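Local structure of hypothetical protein Atu0240 (Agrobacterium tumefaciens str. C58, 2GAX) at residues A[32-44]-A[48-60]. The protein is of unknown function but belongs to the DUF2000 family of the PTH2 (peptidyl-tRNA hydrolase 2) clan. Sequence-based numbering, arbitrary orientation.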
ATOM      1  N   ALA A  32      -9.283  -4.369  -4.001  1.00 26.74           N
ATOM      2  CA  ALA A  32      -9.480  -5.202  -5.197  1.00 27.31           C
ATOM      3  C   ALA A  32      -9.061  -6.648  -4.912  1.00 27.82           C
ATOM      4  O   ALA A  32      -9.765  -7.579  -5.296  1.00 27.65           O
ATOM      5  CB  ALA A  32      -8.684  -4.650  -6.389  1.00 27.49           C
ATOM      6  N   GLN A  33      -7.938  -6.807  -4.210  1.00 28.02           N
ATOM      7  CA  GLN A  33      -7.370  -8.112  -3.851  1.00 28.62           C
ATOM      8  C   GLN A  33      -8.206  -8.878  -2.808  1.00 29.44           C
ATOM      9  O   GLN A  33      -8.287 -10.115  -2.857  1.00 28.69           O
ATOM     10  CB  GLN A  33      -5.950  -7.905  -3.309  1.00 28.67           C
ATOM     11  CG  GLN A  33      -5.195  -9.169  -2.930  1.00 28.59           C
ATOM     12  CD  GLN A  33      -3.828  -8.851  -2.356  1.00 29.26           C
ATOM     13  OE1 GLN A  33      -3.651  -7.842  -1.668  1.00 29.24           O
ATOM     14  NE2 GLN A  33      -2.851  -9.702  -2.649  1.00 28.57           N
ATOM     15  N   THR A  34      -8.784  -8.149  -1.851  1.00 29.43           N
ATOM     16  CA  THR A  34      -9.547  -8.773  -0.753  1.00 30.49           C
ATOM     17  C   THR A  34     -10.820  -7.978  -0.466  1.00 29.93           C
ATOM     18  O   THR A  34     -10.872  -7.183   0.479  1.00 30.07           O
ATOM     19  CB  THR A  34      -8.699  -8.912   0.535  1.00 30.30           C
ATOM     20  OG1 THR A  34      -7.444  -9.523   0.230  1.00 31.50           O
ATOM     21  CG2 THR A  34      -9.413  -9.771   1.584  1.00 32.11           C
ATOM     22  N   GLY A  35     -11.840  -8.193  -1.294  1.00 30.28           N
ATOM     23  CA  GLY A  35     -13.118  -7.492  -1.156  1.00 29.78           C
ATOM     24  C   GLY A  35     -13.802  -7.776   0.169  1.00 29.97           C
ATOM     25  O   GLY A  35     -14.642  -7.013   0.612  1.00 28.77           O
ATOM     26  N   GLU A  36     -13.429  -8.898   0.791  1.00 30.20           N
ATOM     27  CA  GLU A  36     -13.961  -9.322   2.088  1.00 30.80           C
ATOM     28  C   GLU A  36     -13.674  -8.348   3.255  1.00 30.10           C
ATOM     29  O   GLU A  36     -14.325  -8.425   4.304  1.00 29.74           O
ATOM     30  CB  GLU A  36     -13.429 -10.726   2.432  1.00 31.76           C
ATOM     31  CG  GLU A  36     -13.905 -11.830   1.483  1.00 35.38           C
ATOM     32  CD  GLU A  36     -13.074 -11.958   0.188  1.00 39.30           C
ATOM     33  OE1 GLU A  36     -12.000 -11.322   0.049  1.00 36.74           O
ATOM     34  OE2 GLU A  36     -13.517 -12.714  -0.707  1.00 42.16           O
ATOM     35  N   ILE A  37     -12.724  -7.425   3.084  1.00 29.26           N
ATOM     36  CA  ILE A  37     -12.447  -6.446   4.155  1.00 28.47           C
ATOM     37  C   ILE A  37     -13.531  -5.359   4.273  1.00 27.70           C
ATOM     38  O   ILE A  37     -13.633  -4.684   5.285  1.00 26.70           O
ATOM     39  CB  ILE A  37     -11.008  -5.824   4.092  1.00 28.67           C
ATOM     40  CG1 ILE A  37     -10.853  -4.866   2.910  1.00 29.11           C
ATOM     41  CG2 ILE A  37      -9.923  -6.921   4.068  1.00 28.02           C
ATOM     42  CD1 ILE A  37      -9.659  -3.890   3.029  1.00 28.14           C
ATOM     43  N   ILE A  38     -14.365  -5.216   3.245  1.00 27.76           N
ATOM     44  CA  ILE A  38     -15.394  -4.198   3.260  1.00 27.66           C
ATOM     45  C   ILE A  38     -16.574  -4.633   4.137  1.00 27.69           C
ATOM     46  O   ILE A  38     -17.119  -5.726   3.965  1.00 27.78           O
ATOM     47  CB  ILE A  38     -15.845  -3.854   1.822  1.00 27.96           C
ATOM     48  CG1 ILE A  38     -14.673  -3.272   0.992  1.00 27.64           C
ATOM     49  CG2 ILE A  38     -17.070  -2.948   1.827  1.00 27.58           C
ATOM     50  CD1 ILE A  38     -13.918  -2.118   1.612  1.00 27.94           C
ATOM     51  N   GLY A  39     -16.966  -3.779   5.078  1.00 27.14           N
ATOM     52  CA  GLY A  39     -18.105  -4.108   5.938  1.00 27.98           C
ATOM     53  C   GLY A  39     -19.474  -3.627   5.511  1.00 28.35           C
ATOM     54  O   GLY A  39     -19.771  -3.502   4.318  1.00 28.60           O
ATOM     55  N   GLU A  40     -20.310  -3.369   6.511  1.00 28.73           N
ATOM     56  CA  GLU A  40     -21.681  -2.866   6.347  1.00 29.41           C
ATOM     57  C   GLU A  40     -21.678  -1.350   6.095  1.00 28.94           C
ATOM     58  O   GLU A  40     -20.749  -0.671   6.510  1.00 28.16           O
ATOM     59  CB  GLU A  40     -22.461  -3.171   7.632  1.00 29.82           C
ATOM     60  CG  GLU A  40     -22.939  -4.604   7.721  1.00 33.87           C
ATOM     61  CD  GLU A  40     -24.016  -4.873   6.688  1.00 37.44           C
ATOM     62  OE1 GLU A  40     -25.169  -4.414   6.891  1.00 38.85           O
ATOM     63  OE2 GLU A  40     -23.697  -5.519   5.662  1.00 39.95           O
ATOM     64  N   PRO A  41     -22.722  -0.806   5.422  1.00 29.29           N
ATOM     65  CA  PRO A  41     -22.681   0.641   5.221  1.00 29.08           C
ATOM     66  C   PRO A  41     -22.774   1.454   6.516  1.00 29.24           C
ATOM     67  O   PRO A  41     -23.396   1.025   7.491  1.00 28.36           O
ATOM     68  CB  PRO A  41     -23.918   0.920   4.353  1.00 29.61           C
ATOM     69  CG  PRO A  41     -24.286  -0.426   3.748  1.00 30.06           C
ATOM     70  CD  PRO A  41     -23.928  -1.412   4.817  1.00 29.34           C
ATOM     71  N   TYR A  42     -22.158   2.630   6.498  1.00 28.79           N
ATOM     72  CA  TYR A  42     -22.249   3.584   7.593  1.00 28.88           C
ATOM     73  C   TYR A  42     -23.559   4.349   7.484  1.00 29.41           C
ATOM     74  O   TYR A  42     -23.971   4.728   6.380  1.00 29.67           O
ATOM     75  CB  TYR A  42     -21.037   4.526   7.576  1.00 28.52           C
ATOM     76  CG  TYR A  42     -19.785   3.945   8.216  1.00 27.63           C
ATOM     77  CD1 TYR A  42     -19.288   4.483   9.398  1.00 29.48           C
ATOM     78  CD2 TYR A  42     -19.118   2.849   7.657  1.00 26.87           C
ATOM     79  CE1 TYR A  42     -18.141   3.962  10.013  1.00 28.26           C
ATOM     80  CE2 TYR A  42     -17.963   2.305   8.269  1.00 28.42           C
ATOM     81  CZ  TYR A  42     -17.493   2.874   9.454  1.00 28.47           C
ATOM     82  OH  TYR A  42     -16.359   2.379  10.062  1.00 29.57           O
ATOM     83  N   ARG A  43     -24.210   4.562   8.627  1.00 29.95           N
ATOM     84  CA  ARG A  43     -25.526   5.181   8.702  1.00 30.65           C
ATOM     85  C   ARG A  43     -25.493   6.241   9.802  1.00 30.82           C
ATOM     86  O   ARG A  43     -25.131   5.950  10.958  1.00 30.59           O
ATOM     87  CB  ARG A  43     -26.599   4.108   8.976  1.00 30.88           C
ATOM     88  CG  ARG A  43     -26.674   3.023   7.908  1.00 32.04           C
ATOM     89  CD  ARG A  43     -27.664   1.911   8.272  1.00 33.75           C
ATOM     90  NE  ARG A  43     -27.415   0.645   7.557  1.00 41.12           N
ATOM     91  CZ  ARG A  43     -27.791   0.360   6.296  1.00 42.81           C
ATOM     92  NH1 ARG A  43     -28.419   1.251   5.541  1.00 41.22           N
ATOM     93  NH2 ARG A  43     -27.524  -0.842   5.781  1.00 43.50           N
ATOM     94  N   ASP A  44     -25.812   7.483   9.465  1.00 29.84           N
ATOM     95  CA  ASP A  44     -25.744   8.513  10.499  1.00 30.73           C
ATOM     96  C   ASP A  44     -27.043   8.667  11.297  1.00 30.63           C
ATOM     97  O   ASP A  44     -27.993   7.922  11.074  1.00 29.54           O
ATOM     98  CB  ASP A  44     -25.233   9.844   9.962  1.00 30.64           C
ATOM     99  CG  ASP A  44     -26.233  10.547   9.075  1.00 31.34           C
ATOM    100  OD1 ASP A  44     -27.448  10.237   9.133  1.00 31.82           O
ATOM    101  OD2 ASP A  44     -25.789  11.427   8.323  1.00 31.90           O
ATOM    102  N   ASN A  48     -29.068   9.035   7.007  1.00 28.38           N
ATOM    103  CA  ASN A  48     -28.210   9.117   5.825  1.00 28.97           C
ATOM    104  C   ASN A  48     -27.308   7.886   5.767  1.00 29.13           C
ATOM    105  O   ASN A  48     -26.890   7.378   6.811  1.00 29.05           O
ATOM    106  CB  ASN A  48     -27.390  10.415   5.839  1.00 29.35           C
ATOM    107  CG  ASN A  48     -28.255  11.683   5.928  1.00 30.33           C
ATOM    108  OD1 ASN A  48     -27.973  12.578   6.730  1.00 33.23           O
ATOM    109  ND2 ASN A  48     -29.285  11.774   5.095  1.00 29.87           N
ATOM    110  N   VAL A  49     -27.059   7.374   4.563  1.00 28.39           N
ATOM    111  CA  VAL A  49     -26.243   6.173   4.373  1.00 27.96           C
ATOM    112  C   VAL A  49     -24.966   6.534   3.622  1.00 27.77           C
ATOM    113  O   VAL A  49     -24.986   7.374   2.729  1.00 26.60           O
ATOM    114  CB  VAL A  49     -27.026   5.061   3.623  1.00 28.40           C
ATOM    115  CG1 VAL A  49     -26.272   3.725   3.617  1.00 28.51           C
ATOM    116  CG2 VAL A  49     -28.389   4.856   4.272  1.00 28.71           C
ATOM    117  N   TYR A  50     -23.864   5.879   3.988  1.00 26.74           N
ATOM    118  CA  TYR A  50     -22.545   6.152   3.405  1.00 25.47           C
ATOM    119  C   TYR A  50     -21.846   4.867   2.989  1.00 25.49           C
ATOM    120  O   TYR A  50     -22.296   3.770   3.336  1.00 25.92           O
ATOM    121  CB  TYR A  50     -21.682   6.947   4.396  1.00 25.66           C
ATOM    122  CG  TYR A  50     -22.342   8.211   4.888  1.00 24.71           C
ATOM    123  CD1 TYR A  50     -22.090   9.433   4.277  1.00 24.81           C
ATOM    124  CD2 TYR A  50     -23.248   8.179   5.951  1.00 24.68           C
ATOM    125  CE1 TYR A  50     -22.700  10.598   4.727  1.00 26.18           C
ATOM    126  CE2 TYR A  50     -23.865   9.333   6.407  1.00 26.27           C
ATOM    127  CZ  TYR A  50     -23.592  10.539   5.785  1.00 24.97           C
ATOM    128  OH  TYR A  50     -24.195  11.695   6.228  1.00 26.79           O
ATOM    129  N   ASN A  51     -20.756   4.993   2.236  1.00 25.64           N
ATOM    130  CA  ASN A  51     -20.026   3.823   1.755  1.00 25.98           C
ATOM    131  C   ASN A  51     -19.613   2.941   2.915  1.00 25.64           C
ATOM    132  O   ASN A  51     -19.268   3.465   3.971  1.00 25.64           O
ATOM    133  CB  ASN A  51     -18.772   4.231   0.975  1.00 25.75           C
ATOM    134  CG  ASN A  51     -19.090   4.814  -0.393  1.00 27.15           C
ATOM    135  OD1 ASN A  51     -18.354   5.668  -0.921  1.00 26.37           O
ATOM    136  ND2 ASN A  51     -20.158   4.334  -0.988  1.00 24.31           N
ATOM    137  N   PRO A  52     -19.620   1.608   2.713  1.00 25.65           N
ATOM    138  CA  PRO A  52     -19.003   0.765   3.734  1.00 26.28           C
ATOM    139  C   PRO A  52     -17.484   0.886   3.606  1.00 26.70           C
ATOM    140  O   PRO A  52     -16.986   1.216   2.521  1.00 27.67           O
ATOM    141  CB  PRO A  52     -19.464  -0.632   3.358  1.00 25.94           C
ATOM    142  CG  PRO A  52     -19.633  -0.589   1.854  1.00 27.19           C
ATOM    143  CD  PRO A  52     -20.135   0.826   1.572  1.00 25.79           C
ATOM    144  N   LEU A  53     -16.761   0.663   4.697  1.00 26.52           N
ATOM    145  CA  LEU A  53     -15.298   0.849   4.701  1.00 26.99           C
ATOM    146  C   LEU A  53     -14.596  -0.436   5.131  1.00 26.99           C
ATOM    147  O   LEU A  53     -15.262  -1.401   5.496  1.00 26.95           O
ATOM    148  CB  LEU A  53     -14.908   2.011   5.640  1.00 26.58           C
ATOM    149  CG  LEU A  53     -15.638   3.371   5.560  1.00 27.89           C
ATOM    150  CD1 LEU A  53     -15.099   4.332   6.630  1.00 27.52           C
ATOM    151  CD2 LEU A  53     -15.585   4.037   4.168  1.00 28.07           C
ATOM    152  N   SER A  54     -13.261  -0.452   5.091  1.00 25.99           N
ATOM    153  CA  SER A  54     -12.491  -1.581   5.614  1.00 25.98           C
ATOM    154  C   SER A  54     -12.859  -1.814   7.062  1.00 26.45           C
ATOM    155  O   SER A  54     -12.955  -0.862   7.850  1.00 26.44           O
ATOM    156  CB  SER A  54     -10.980  -1.331   5.517  1.00 26.18           C
ATOM    157  OG  SER A  54     -10.265  -2.395   6.157  1.00 25.62           O
ATOM    158  N   ILE A  55     -13.093  -3.074   7.402  1.00 26.57           N
ATOM    159  CA  ILE A  55     -13.342  -3.443   8.781  1.00 28.48           C
ATOM    160  C   ILE A  55     -12.027  -3.667   9.524  1.00 29.21           C
ATOM    161  O   ILE A  55     -12.015  -3.776  10.747  1.00 30.29           O
ATOM    162  CB  ILE A  55     -14.228  -4.712   8.885  1.00 28.98           C
ATOM    163  CG1 ILE A  55     -13.572  -5.910   8.182  1.00 29.74           C
ATOM    164  CG2 ILE A  55     -15.606  -4.407   8.343  1.00 27.21           C
ATOM    165  CD1 ILE A  55     -14.317  -7.243   8.375  1.00 30.05           C
ATOM    166  N   GLN A  56     -10.937  -3.751   8.763  1.00 29.27           N
ATOM    167  CA  GLN A  56      -9.620  -4.092   9.300  1.00 30.67           C
ATOM    168  C   GLN A  56      -8.750  -2.838   9.431  1.00 30.48           C
ATOM    169  O   GLN A  56      -8.709  -2.027   8.507  1.00 30.40           O
ATOM    170  CB  GLN A  56      -8.973  -5.110   8.350  1.00 30.60           C
ATOM    171  CG  GLN A  56      -7.683  -5.725   8.794  1.00 31.89           C
ATOM    172  CD  GLN A  56      -7.260  -6.932   7.952  1.00 31.41           C
ATOM    173  OE1 GLN A  56      -8.007  -7.428   7.088  1.00 34.40           O
ATOM    174  NE2 GLN A  56      -6.050  -7.409   8.205  1.00 34.79           N
ATOM    175  N   PRO A  57      -8.023  -2.687  10.566  1.00 30.52           N
ATOM    176  CA  PRO A  57      -7.114  -1.568  10.751  1.00 30.82           C
ATOM    177  C   PRO A  57      -6.014  -1.526   9.693  1.00 30.56           C
ATOM    178  O   PRO A  57      -5.656  -2.552   9.112  1.00 30.14           O
ATOM    179  CB  PRO A  57      -6.476  -1.851  12.129  1.00 30.30           C
ATOM    180  CG  PRO A  57      -7.436  -2.694  12.815  1.00 30.84           C
ATOM    181  CD  PRO A  57      -8.027  -3.568  11.752  1.00 31.19           C
ATOM    182  N   ILE A  58      -5.482  -0.335   9.474  1.00 30.98           N
ATOM    183  CA  ILE A  58      -4.474  -0.089   8.459  1.00 32.08           C
ATOM    184  C   ILE A  58      -3.324   0.695   9.096  1.00 32.59           C
ATOM    185  O   ILE A  58      -3.505   1.835   9.544  1.00 33.26           O
ATOM    186  CB  ILE A  58      -5.094   0.692   7.265  1.00 32.11           C
ATOM    187  CG1 ILE A  58      -6.206  -0.134   6.606  1.00 32.69           C
ATOM    188  CG2 ILE A  58      -4.031   1.113   6.239  1.00 32.69           C
ATOM    189  CD1 ILE A  58      -7.272   0.696   5.916  1.00 32.98           C
ATOM    190  N   VAL A  59      -2.153   0.071   9.167  1.00 32.40           N
ATOM    191  CA  VAL A  59      -0.963   0.721   9.727  1.00 32.70           C
ATOM    192  C   VAL A  59      -0.157   1.435   8.639  1.00 32.41           C
ATOM    193  O   VAL A  59       0.194   0.828   7.639  1.00 32.75           O
ATOM    194  CB  VAL A  59      -0.068  -0.320  10.466  1.00 32.27           C
ATOM    195  CG1 VAL A  59       1.236   0.291  10.881  1.00 34.26           C
ATOM    196  CG2 VAL A  59      -0.798  -0.881  11.670  1.00 33.11           C
ATOM    197  N   VAL A  60       0.146   2.717   8.834  1.00 32.72           N
ATOM    198  CA  VAL A  60       0.939   3.469   7.844  1.00 33.32           C
ATOM    199  C   VAL A  60       2.362   3.707   8.352  1.00 34.02           C
ATOM    200  O   VAL A  60       2.556   4.140   9.488  1.00 33.15           O
ATOM    201  CB  VAL A  60       0.266   4.813   7.460  1.00 32.86           C
ATOM    202  CG1 VAL A  60       1.075   5.544   6.371  1.00 34.03           C
ATOM    203  CG2 VAL A  60      -1.157   4.566   6.982  1.00 33.75           C
TER
HETATM  204  O   HOH W   1     -18.102  -0.858   6.877  1.00 26.24           O
HETATM  205  O   HOH W   2     -14.974   0.472   9.348  1.00 32.37           O
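D44 and Y50 meet near the tip of a beta hairpin (strands 42-43 and 49-50) on an extended arm of loop, the excursion that connects helix 16-33 to strand 58-63. The hydroxyl of Y50 donates to D44 OD2 at 2.6 Å from OH, reaching it from above the carboxylate plane, which stands 63° from the ring. With D44 CG tucked between backbone N and carbonyl carbon (chi1 72°), OD1 meanwhile accepts N48 N and, within the turn, A46 N. At the base, S54 OG donates to Q56 O, and the Q56 amide turns inward, NE2 to T4 OG1 and OE1 to R118 NE.

Backbone bonds join the two branches in two places. Close to the turn, D44 N donates to N48 O. Y50 N donates to Y42 O at 2.7 Å, while the return bond from Y42 N is weak. Nearer the domain, I55 N gives a 2.7 Å bond to I37 O and G39 N a 3.0 Å bond to L53 O, bridging I38 with S54. Between these sites, water 1 donates to E40 O and accepts from L53 N; water 2 links Y42 OH to S54 O.

Apolar contacts line the branches. L53 lays CD1 over one face of the Y42 ring, 4.3 Å from its centroid, in a CH-pi contact. I38 CG2 presses on P52 CG at a tight 3.5 Å, and P41 CB meets V49 CG1.

The arm is thus secured by direct backbone bonds toward both ends, whereas its middle relies partly on water, and the D44 carboxylate ties the turn to the returning strand.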